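Local coordinates for IPT/TIG domain-containing protein BACOVA_02650 (Bacteroides ovatus, PDB 5E7H), which binds polysaccharide at the surface of the bacterial cell, probably capturing xyloglucan before it is transported into the periplasm for degradation, at residues L123-N133 with G235-S243; L160-V171 with E203-L214. All blocks are in the same frame, centred on the assembly; numbering follows the deposited sequence.

How the contacts relate
The chain starts in an IPT/TIG domain and then enters the xyloglucan-binding domain, where both contacts lie. Residues 123-133 leave one sheet of this domain and turn into the other. Residues 160-171 follow, and 203-214 fold back against them, closing contact 2 over a 31-residue connection. Contact 1 closes only when 235-243 arrives, so contact 2 is nested inside its larger loop. Contact 2 joins neighbouring strands within one sheet, whereas contact 1 spans the two sheets and pairs strands at their end. Strand 246-259 connects them, running beside strands 121-126 and 128-129 as well as 160-168. The centres are about 17 Å apart and the nearest atoms about 6 Å.

Contact 1: residues L123-N133 with G235-S243; sequences LGITGTVSASN and GVYATNPGS. With ACT (acetate ion), chain H.
Asn133 and Asn240 form an antiparallel hydrogen-bonded pair, Asn240 N giving to Asn133 O at 2.8 Å and Asn133 N giving back to Asn240 O, and because Ser132 also faces Asn240 the strand enters through a G1 beta bulge. This is the end of a two-sheet sandwich in the xyloglucan-binding domain: strands 121-126 and 128-129 lie beside strand 246-259, then the chain crosses to the opposing sheet, where strand 133-142 runs next to 233-240. Ser132, with positive phi, turns its N to Gly242 O at 2.8 Å.

The Asn240 side chain adds to these backbone bonds. With CG trans to the backbone N (chi1 -177°), its amide reaches back toward the 130-132 turn, and ND2 gives to Ser130 O at 2.9 Å. That bond is bent (136° at the hydrogen) and arrives from above the carbonyl plane; the same nitrogen also serves Ser244 O. On the other branch, OD1 accepts from Gly242 N at 2.9 Å, an Asx turn, so both ends of the amide are tied and its rotation is set. Val129 packs on the stem of this side chain, its CG1 and CG2 each 3.8 Å from Asn240 CB. A leucine in place of Asn240 would probably leave Ser130 O and Ser244 O without this donor and Gly242 N without its acceptor, the turn then resting on the backbone bonds.

Further into the sandwich the bonding stops and apolar groups from the two sheets meet in its interior. Ile125 CG2 touches Ala238 CB at 3.7 Å, and Trp136 lies against both Ala238 and Val129. Leu123 meets Val236 more loosely. At the corner, where Gly127 takes backbone angles that would jam a side chain against the preceding carbonyl, Thr128 N donates to OXT of an acetate at 3.0 Å.

Contact 2: residues L160-V171 with E203-L214; sequences LKLQFECFVKEV and ETGKWMQCSVSL. With FMT (formic acid), chain C; FMT (formic acid), chain D.
One water is gripped from three sides: Lys161 NZ donates to it at 2.9 Å, Gln163 NE2 donates at 3.0 Å, and Ser211 OG is hydrogen-bonded to it across the strands. Next along this face the Gln163 and Gln209 amides cross obliquely, their planes 36° apart. Their two OE1 atoms come within 3.4 Å, an approach between acceptors that Arg256 probably eases: it bonds to both, and its NH2 also forms a salt bridge with Glu165 OE2. Thr11, from the IPT/TIG domain, bonds to both OE1 atoms too, Ser10 to Glu165 OE1, and Gln209 NE2 donates to Ser197 OG. The backbones make an antiparallel beta ladder in which Leu162, Phe164 and Cys166 exchange paired bonds with Val212, Cys210 and Met208. On the opposite face, Phe164 has chi1 51°, which brings one face of its ring against Cys210, whose CB lies over it near the rim, 3.5 Å from CZ; the sulfur stands oblique to the ring. Farther along the face of Gln163 and Gln209, Phe167 CB sits over the centre of the six-membered ring of Trp207, 3.8 Å away. The Phe167 ring then turns its edge to the face of the five-membered ring, a T-shaped pair with centroids 5.5 Å apart. Trp207 NE1 donates to Val117 O.

Contact 1: residues L123-N133 with G235-S243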
loop_
_atom_site.group_PDB
_atom_site.type_symbol
_atom_site.label_atom_id
_atom_site.label_comp_id
_atom_site.label_asym_id
_atom_site.label_seq_id
_atom_site.Cartn_x
_atom_site.Cartn_y
_atom_site.Cartn_z
ATOM N N LEU A 123 9.339 -6.964 2.172
ATOM C CA LEU A 123 9.331 -8.303 1.582
ATOM C C LEU A 123 9.740 -8.231 0.128
ATOM O O LEU A 123 9.223 -7.399 -0.606
ATOM C CB LEU A 123 7.924 -8.906 1.681
ATOM C CG LEU A 123 7.629 -10.172 0.858
ATOM C CD1 LEU A 123 8.437 -11.340 1.380
ATOM C CD2 LEU A 123 6.153 -10.487 0.860
ATOM N N GLY A 124 10.657 -9.099 -0.271
ATOM C CA GLY A 124 11.030 -9.223 -1.667
ATOM C C GLY A 124 10.649 -10.573 -2.228
ATOM O O GLY A 124 10.926 -11.620 -1.629
ATOM N N ILE A 125 10.013 -10.535 -3.392
ATOM C CA ILE A 125 9.799 -11.729 -4.199
ATOM C C ILE A 125 10.532 -11.448 -5.505
ATOM O O ILE A 125 10.044 -10.681 -6.345
ATOM C CB ILE A 125 8.319 -11.993 -4.430
ATOM C CG1 ILE A 125 7.569 -12.210 -3.115
ATOM C CG2 ILE A 125 8.115 -13.196 -5.381
ATOM C CD1 ILE A 125 7.876 -13.442 -2.404
ATOM N N THR A 126 11.721 -12.018 -5.657
ATOM C CA THR A 126 12.586 -11.666 -6.765
ATOM C C THR A 126 13.224 -12.916 -7.332
ATOM O O THR A 126 13.444 -13.907 -6.630
ATOM C CB THR A 126 13.700 -10.694 -6.337
ATOM O OG1 THR A 126 14.721 -11.407 -5.618
ATOM C CG2 THR A 126 13.150 -9.554 -5.484
ATOM N N GLY A 127 13.564 -12.862 -8.610
ATOM C CA GLY A 127 14.296 -13.935 -9.221
ATOM C C GLY A 127 13.632 -14.507 -10.447
ATOM O O GLY A 127 12.632 -13.988 -10.938
ATOM N N THR A 128 14.180 -15.625 -10.893
ATOM C CA THR A 128 13.743 -16.264 -12.120
ATOM C C THR A 128 12.849 -17.459 -11.800
ATOM O O THR A 128 13.183 -18.259 -10.921
ATOM C CB THR A 128 14.931 -16.718 -12.942
ATOM O OG1 THR A 128 15.861 -15.639 -13.083
ATOM C CG2 THR A 128 14.479 -17.129 -14.299
ATOM N N VAL A 129 11.728 -17.562 -12.513
ATOM C CA VAL A 129 10.779 -18.665 -12.323
ATOM C C VAL A 129 10.490 -19.342 -13.659
ATOM O O VAL A 129 10.312 -18.685 -14.677
ATOM C CB VAL A 129 9.461 -18.167 -11.640
ATOM C CG1 VAL A 129 8.785 -17.050 -12.422
ATOM C CG2 VAL A 129 8.486 -19.345 -11.392
ATOM N N SER A 130 10.484 -20.669 -13.650
ATOM C CA SER A 130 10.211 -21.419 -14.872
ATOM C C SER A 130 8.782 -21.196 -15.362
ATOM O O SER A 130 7.933 -20.691 -14.631
ATOM C CB SER A 130 10.427 -22.923 -14.654
ATOM O OG SER A 130 9.292 -23.474 -14.003
ATOM N N ALA A 131 8.515 -21.595 -16.604
ATOM C CA ALA A 131 7.153 -21.661 -17.112
ATOM C C ALA A 131 6.309 -22.595 -16.242
ATOM O O ALA A 131 6.850 -23.486 -15.588
ATOM C CB ALA A 131 7.143 -22.160 -18.580
ATOM N N SER A 132 4.988 -22.390 -16.273
ATOM C CA SER A 132 3.993 -23.271 -15.628
ATOM C C SER A 132 4.490 -23.835 -14.300
ATOM O O SER A 132 4.637 -25.044 -14.132
ATOM C CB SER A 132 3.591 -24.399 -16.583
ATOM O OG SER A 132 3.098 -23.863 -17.802
ATOM N N ASN A 133 4.735 -22.923 -13.360
ATOM C CA ASN A 133 5.296 -23.254 -12.065
ATOM C C ASN A 133 4.293 -22.883 -11.009
ATOM O O ASN A 133 3.938 -21.719 -10.889
ATOM C CB ASN A 133 6.615 -22.502 -11.837
ATOM C CG ASN A 133 7.381 -23.036 -10.646
ATOM O OD1 ASN A 133 6.827 -23.182 -9.560
ATOM N ND2 ASN A 133 8.641 -23.370 -10.849
ATOM N N GLY A 235 -0.690 -14.762 3.906
ATOM C CA GLY A 235 0.281 -15.374 3.005
ATOM C C GLY A 235 0.277 -14.666 1.671
ATOM O O GLY A 235 -0.776 -14.297 1.153
ATOM N N VAL A 236 1.472 -14.455 1.130
ATOM C CA VAL A 236 1.673 -13.879 -0.199
ATOM C C VAL A 236 2.469 -14.905 -1.008
ATOM O O VAL A 236 3.577 -15.288 -0.630
ATOM C CB VAL A 236 2.412 -12.530 -0.134
ATOM C CG1 VAL A 236 2.707 -11.980 -1.527
ATOM C CG2 VAL A 236 1.602 -11.515 0.693
ATOM N N TYR A 237 1.894 -15.380 -2.106
ATOM C CA TYR A 237 2.474 -16.507 -2.845
ATOM C C TYR A 237 2.606 -16.151 -4.313
ATOM O O TYR A 237 1.635 -15.740 -4.938
ATOM C CB TYR A 237 1.616 -17.770 -2.725
ATOM C CG TYR A 237 1.221 -18.161 -1.324
ATOM C CD1 TYR A 237 0.156 -17.524 -0.688
ATOM C CD2 TYR A 237 1.882 -19.177 -0.648
ATOM C CE1 TYR A 237 -0.222 -17.880 0.572
ATOM C CE2 TYR A 237 1.516 -19.534 0.628
ATOM C CZ TYR A 237 0.454 -18.882 1.229
ATOM O OH TYR A 237 0.074 -19.230 2.508
ATOM N N ALA A 238 3.793 -16.353 -4.876
ATOM C CA ALA A 238 4.014 -16.069 -6.291
ATOM C C ALA A 238 4.133 -17.375 -7.074
ATOM O O ALA A 238 4.826 -18.296 -6.655
ATOM C CB ALA A 238 5.282 -15.222 -6.485
ATOM N N THR A 239 3.474 -17.436 -8.225
ATOM C CA THR A 239 3.563 -18.576 -9.135
ATOM C C THR A 239 3.690 -18.042 -10.555
ATOM O O THR A 239 3.593 -16.824 -10.785
ATOM C CB THR A 239 2.338 -19.490 -9.056
ATOM O OG1 THR A 239 1.149 -18.728 -9.308
ATOM C CG2 THR A 239 2.246 -20.168 -7.701
ATOM N N ASN A 240 3.886 -18.951 -11.503
ATOM C CA ASN A 240 3.934 -18.565 -12.898
ATOM C C ASN A 240 3.150 -19.510 -13.793
ATOM O O ASN A 240 3.715 -20.461 -14.375
ATOM C CB ASN A 240 5.377 -18.491 -13.396
ATOM C CG ASN A 240 5.451 -18.025 -14.822
ATOM O OD1 ASN A 240 4.482 -17.468 -15.344
ATOM N ND2 ASN A 240 6.588 -18.252 -15.474
ATOM N N PRO A 241 1.848 -19.245 -13.939
ATOM C CA PRO A 241 1.040 -20.072 -14.838
ATOM C C PRO A 241 1.320 -19.804 -16.320
ATOM O O PRO A 241 0.735 -20.478 -17.172
ATOM C CB PRO A 241 -0.406 -19.701 -14.453
ATOM C CG PRO A 241 -0.334 -18.396 -13.787
ATOM C CD PRO A 241 1.041 -18.276 -13.168
ATOM N N GLY A 242 2.223 -18.871 -16.614
ATOM C CA GLY A 242 2.580 -18.519 -17.983
ATOM C C GLY A 242 3.402 -19.577 -18.698
ATOM O O GLY A 242 3.998 -20.443 -18.070
ATOM N N SER A 243 3.428 -19.501 -20.025
ATOM C CA SER A 243 4.104 -20.512 -20.837
ATOM C C SER A 243 5.609 -20.276 -20.979
ATOM O O SER A 243 6.310 -21.102 -21.580
ATOM C CB SER A 243 3.471 -20.566 -22.223
ATOM O OG SER A 243 3.594 -19.315 -22.871
HETATM C C ACT H . 16.887 -16.343 -8.320
HETATM O O ACT H . 17.416 -15.350 -7.754
HETATM O OXT ACT H . 16.802 -16.383 -9.576
HETATM C CH3 ACT H . 16.345 -17.481 -7.491
#

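Contact 2: residues L160-V171 with E203-L214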
loop_
_atom_site.group_PDB
_atom_site.type_symbol
_atom_site.label_atom_id
_atom_site.label_comp_id
_atom_site.label_asym_id
_atom_site.label_seq_id
_atom_site.Cartn_x
_atom_site.Cartn_y
_atom_site.Cartn_z
ATOM N N LEU A 160 -14.531 -2.808 4.015
ATOM C CA LEU A 160 -13.094 -2.738 4.301
ATOM C C LEU A 160 -12.259 -3.063 3.062
ATOM O O LEU A 160 -12.694 -3.812 2.181
ATOM C CB LEU A 160 -12.732 -3.714 5.439
ATOM C CG LEU A 160 -13.432 -3.432 6.771
ATOM C CD1 LEU A 160 -13.131 -4.549 7.762
ATOM C CD2 LEU A 160 -13.007 -2.090 7.343
ATOM N N LYS A 161 -11.040 -2.547 3.028
ATOM C CA LYS A 161 -10.096 -2.891 1.975
ATOM C C LYS A 161 -8.734 -3.215 2.546
ATOM O O LYS A 161 -8.352 -2.735 3.621
ATOM C CB LYS A 161 -9.998 -1.766 0.926
ATOM C CG LYS A 161 -9.667 -0.414 1.446
ATOM C CD LYS A 161 -9.845 0.644 0.340
ATOM C CE LYS A 161 -9.483 1.993 0.875
ATOM N NZ LYS A 161 -9.611 3.052 -0.180
ATOM N N LEU A 162 -8.012 -4.058 1.823
ATOM C CA LEU A 162 -6.611 -4.352 2.098
ATOM C C LEU A 162 -5.774 -3.456 1.212
ATOM O O LEU A 162 -5.933 -3.477 -0.009
ATOM C CB LEU A 162 -6.288 -5.814 1.813
ATOM C CG LEU A 162 -4.833 -6.223 1.972
ATOM C CD1 LEU A 162 -4.425 -6.205 3.440
ATOM C CD2 LEU A 162 -4.607 -7.588 1.371
ATOM N N GLN A 163 -4.884 -2.689 1.828
ATOM C CA GLN A 163 -3.940 -1.831 1.106
ATOM C C GLN A 163 -2.540 -2.290 1.430
ATOM O O GLN A 163 -2.275 -2.827 2.515
ATOM C CB GLN A 163 -4.070 -0.359 1.503
ATOM C CG GLN A 163 -5.317 0.327 1.111
ATOM C CD GLN A 163 -5.269 1.796 1.515
ATOM O OE1 GLN A 163 -4.615 2.172 2.499
ATOM N NE2 GLN A 163 -5.957 2.618 0.762
ATOM N N PHE A 164 -1.613 -2.014 0.525
ATOM C CA PHE A 164 -0.199 -2.270 0.797
ATOM C C PHE A 164 0.595 -1.469 -0.199
ATOM O O PHE A 164 0.060 -1.068 -1.225
ATOM C CB PHE A 164 0.168 -3.765 0.707
ATOM C CG PHE A 164 -0.280 -4.458 -0.555
ATOM C CD1 PHE A 164 -1.552 -5.028 -0.653
ATOM C CD2 PHE A 164 0.580 -4.585 -1.639
ATOM C CE1 PHE A 164 -1.960 -5.684 -1.820
ATOM C CE2 PHE A 164 0.177 -5.249 -2.790
ATOM C CZ PHE A 164 -1.083 -5.778 -2.883
ATOM N N GLU A 165 1.858 -1.267 0.103
ATOM C CA GLU A 165 2.758 -0.612 -0.836
ATOM C C GLU A 165 3.465 -1.691 -1.612
ATOM O O GLU A 165 3.808 -2.745 -1.066
ATOM C CB GLU A 165 3.751 0.270 -0.107
ATOM C CG GLU A 165 3.768 1.709 -0.584
ATOM C CD GLU A 165 2.454 2.450 -0.373
ATOM O OE1 GLU A 165 2.291 3.523 -0.978
ATOM O OE2 GLU A 165 1.611 1.994 0.419
ATOM N N CYS A 166 3.707 -1.420 -2.887
ATOM C CA CYS A 166 4.332 -2.388 -3.784
ATOM C C CYS A 166 5.293 -1.677 -4.728
ATOM O O CYS A 166 4.997 -0.580 -5.211
ATOM C CB CYS A 166 3.266 -3.113 -4.558
ATOM S SG CYS A 166 3.864 -4.467 -5.597
ATOM N N PHE A 167 6.446 -2.289 -4.974
ATOM C CA PHE A 167 7.402 -1.803 -5.960
ATOM C C PHE A 167 7.642 -2.905 -6.971
ATOM O O PHE A 167 8.059 -3.991 -6.597
ATOM C CB PHE A 167 8.719 -1.395 -5.282
ATOM C CG PHE A 167 9.789 -0.894 -6.241
ATOM C CD1 PHE A 167 10.456 -1.771 -7.094
ATOM C CD2 PHE A 167 10.162 0.439 -6.240
ATOM C CE1 PHE A 167 11.449 -1.303 -7.974
ATOM C CE2 PHE A 167 11.171 0.899 -7.104
ATOM C CZ PHE A 167 11.800 0.017 -7.958
ATOM N N VAL A 168 7.365 -2.613 -8.238
ATOM C CA VAL A 168 7.625 -3.549 -9.333
ATOM C C VAL A 168 8.751 -2.981 -10.204
ATOM O O VAL A 168 8.637 -1.860 -10.724
ATOM C CB VAL A 168 6.368 -3.777 -10.187
ATOM C CG1 VAL A 168 6.694 -4.653 -11.424
ATOM C CG2 VAL A 168 5.234 -4.374 -9.340
ATOM N N LYS A 169 9.849 -3.718 -10.369
ATOM C CA LYS A 169 10.978 -3.215 -11.156
ATOM C C LYS A 169 10.621 -3.049 -12.629
ATOM O O LYS A 169 10.941 -2.004 -13.245
ATOM C CB LYS A 169 12.191 -4.144 -11.021
ATOM C CG LYS A 169 13.450 -3.672 -11.767
ATOM C CD LYS A 169 14.083 -2.507 -11.048
ATOM C CE LYS A 169 15.300 -1.974 -11.795
ATOM N NZ LYS A 169 16.422 -2.939 -11.744
ATOM N N GLU A 170 10.025 -4.095 -13.214
ATOM C CA GLU A 170 9.672 -4.133 -14.640
ATOM C C GLU A 170 8.407 -4.933 -14.793
ATOM O O GLU A 170 8.165 -5.866 -14.022
ATOM C CB GLU A 170 10.769 -4.794 -15.498
ATOM C CG GLU A 170 12.206 -4.400 -15.217
ATOM C CD GLU A 170 12.646 -3.147 -15.955
ATOM O OE1 GLU A 170 11.787 -2.476 -16.572
ATOM O OE2 GLU A 170 13.858 -2.839 -15.920
ATOM N N VAL A 171 7.606 -4.612 -15.805
ATOM C CA VAL A 171 6.423 -5.408 -16.051
ATOM C C VAL A 171 6.847 -6.808 -16.475
ATOM O O VAL A 171 7.946 -7.016 -17.023
ATOM C CB VAL A 171 5.507 -4.786 -17.121
ATOM C CG1 VAL A 171 4.921 -3.462 -16.601
ATOM C CG2 VAL A 171 6.248 -4.596 -18.405
ATOM N N GLU A 203 2.523 0.378 -12.222
ATOM C CA GLU A 203 3.621 1.335 -12.270
ATOM C C GLU A 203 4.909 0.571 -12.041
ATOM O O GLU A 203 4.922 -0.425 -11.304
ATOM C CB GLU A 203 3.445 2.437 -11.212
ATOM C CG GLU A 203 2.139 3.208 -11.359
ATOM C CD GLU A 203 2.075 4.064 -12.606
ATOM O OE1 GLU A 203 0.947 4.330 -13.090
ATOM O OE2 GLU A 203 3.140 4.465 -13.120
ATOM N N THR A 204 5.985 1.022 -12.670
ATOM C CA THR A 204 7.285 0.393 -12.488
ATOM C C THR A 204 8.346 1.384 -12.051
ATOM O O THR A 204 8.269 2.579 -12.357
ATOM C CB THR A 204 7.761 -0.299 -13.768
ATOM O OG1 THR A 204 7.857 0.656 -14.825
ATOM C CG2 THR A 204 6.782 -1.419 -14.166
ATOM N N GLY A 205 9.326 0.882 -11.314
ATOM C CA GLY A 205 10.479 1.671 -10.934
ATOM C C GLY A 205 10.209 2.640 -9.818
ATOM O O GLY A 205 11.056 3.511 -9.551
ATOM N N LYS A 206 9.039 2.525 -9.200
ATOM C CA LYS A 206 8.666 3.371 -8.077
ATOM C C LYS A 206 7.625 2.660 -7.248
ATOM O O LYS A 206 7.000 1.706 -7.715
ATOM C CB LYS A 206 8.130 4.716 -8.570
ATOM C CG LYS A 206 6.866 4.618 -9.400
ATOM C CD LYS A 206 6.513 5.976 -9.997
ATOM C CE LYS A 206 5.329 5.889 -10.921
ATOM N NZ LYS A 206 4.970 7.232 -11.466
ATOM N N TRP A 207 7.469 3.082 -5.999
ATOM C CA TRP A 207 6.440 2.530 -5.142
ATOM C C TRP A 207 5.047 2.983 -5.556
ATOM O O TRP A 207 4.859 4.124 -6.014
ATOM C CB TRP A 207 6.679 2.936 -3.701
ATOM C CG TRP A 207 7.834 2.244 -3.016
ATOM C CD1 TRP A 207 9.100 2.729 -2.866
ATOM C CD2 TRP A 207 7.815 0.965 -2.364
ATOM N NE1 TRP A 207 9.872 1.827 -2.181
ATOM C CE2 TRP A 207 9.110 0.737 -1.861
ATOM C CE3 TRP A 207 6.834 -0.017 -2.175
ATOM C CZ2 TRP A 207 9.445 -0.407 -1.170
ATOM C CZ3 TRP A 207 7.169 -1.174 -1.482
ATOM C CH2 TRP A 207 8.468 -1.355 -0.984
ATOM N N MET A 208 4.082 2.082 -5.407
ATOM C CA MET A 208 2.673 2.416 -5.576
ATOM C C MET A 208 1.875 1.837 -4.427
ATOM O O MET A 208 2.304 0.858 -3.778
ATOM C CB MET A 208 2.130 1.884 -6.902
ATOM C CG MET A 208 2.359 0.426 -7.107
ATOM S SD MET A 208 1.605 -0.163 -8.650
ATOM C CE MET A 208 2.288 -1.817 -8.708
ATOM N N GLN A 209 0.726 2.447 -4.168
ATOM C CA GLN A 209 -0.245 1.849 -3.282
ATOM C C GLN A 209 -1.141 0.929 -4.092
ATOM O O GLN A 209 -1.692 1.330 -5.117
ATOM C CB GLN A 209 -1.078 2.910 -2.587
ATOM C CG GLN A 209 -2.204 2.318 -1.746
ATOM C CD GLN A 209 -2.996 3.412 -1.039
ATOM O OE1 GLN A 209 -2.736 3.749 0.117
ATOM N NE2 GLN A 209 -3.916 4.005 -1.761
ATOM N N CYS A 210 -1.296 -0.300 -3.615
ATOM C CA CYS A 210 -2.242 -1.258 -4.159
ATOM C C CYS A 210 -3.381 -1.434 -3.165
ATOM O O CYS A 210 -3.153 -1.397 -1.957
ATOM C CB CYS A 210 -1.586 -2.611 -4.403
ATOM S SG CYS A 210 -0.194 -2.560 -5.553
ATOM N N SER A 211 -4.580 -1.660 -3.674
ATOM C CA SER A 211 -5.774 -1.780 -2.856
ATOM C C SER A 211 -6.683 -2.843 -3.452
ATOM O O SER A 211 -6.920 -2.836 -4.662
ATOM C CB SER A 211 -6.519 -0.434 -2.792
ATOM O OG SER A 211 -7.564 -0.477 -1.855
ATOM N N VAL A 212 -7.175 -3.754 -2.617
ATOM C CA VAL A 212 -8.244 -4.672 -3.038
ATOM C C VAL A 212 -9.362 -4.708 -1.995
ATOM O O VAL A 212 -9.113 -4.489 -0.810
ATOM C CB VAL A 212 -7.721 -6.111 -3.275
ATOM C CG1 VAL A 212 -6.688 -6.122 -4.399
ATOM C CG2 VAL A 212 -7.134 -6.713 -2.011
ATOM N N SER A 213 -10.598 -4.975 -2.419
ATOM C CA SER A 213 -11.658 -5.192 -1.441
ATOM C C SER A 213 -11.248 -6.327 -0.504
ATOM O O SER A 213 -10.728 -7.361 -0.934
ATOM C CB SER A 213 -12.981 -5.540 -2.118
ATOM O OG SER A 213 -13.493 -4.423 -2.815
ATOM N N LEU A 214 -11.484 -6.151 0.793
ATOM C CA LEU A 214 -11.131 -7.216 1.720
ATOM C C LEU A 214 -11.969 -8.460 1.439
ATOM O O LEU A 214 -11.515 -9.570 1.706
ATOM C CB LEU A 214 -11.304 -6.752 3.178
ATOM C CG LEU A 214 -10.774 -7.717 4.254
ATOM C CD1 LEU A 214 -9.272 -7.978 4.089
ATOM C CD2 LEU A 214 -11.047 -7.160 5.666
HETATM C C FMT C . 19.160 -1.851 -9.516
HETATM O O1 FMT C . 19.271 -0.785 -10.171
HETATM O O2 FMT C . 18.069 -2.105 -8.944
HETATM C C FMT D . 19.023 -1.019 -14.129
HETATM O O1 FMT D . 19.094 -1.225 -12.888
HETATM O O2 FMT D . 18.709 -1.963 -14.904
HETATM O O HOH W 1 -7.356 2.478 -1.928
HETATM O O HOH W 2 5.627 -0.444 -8.634
#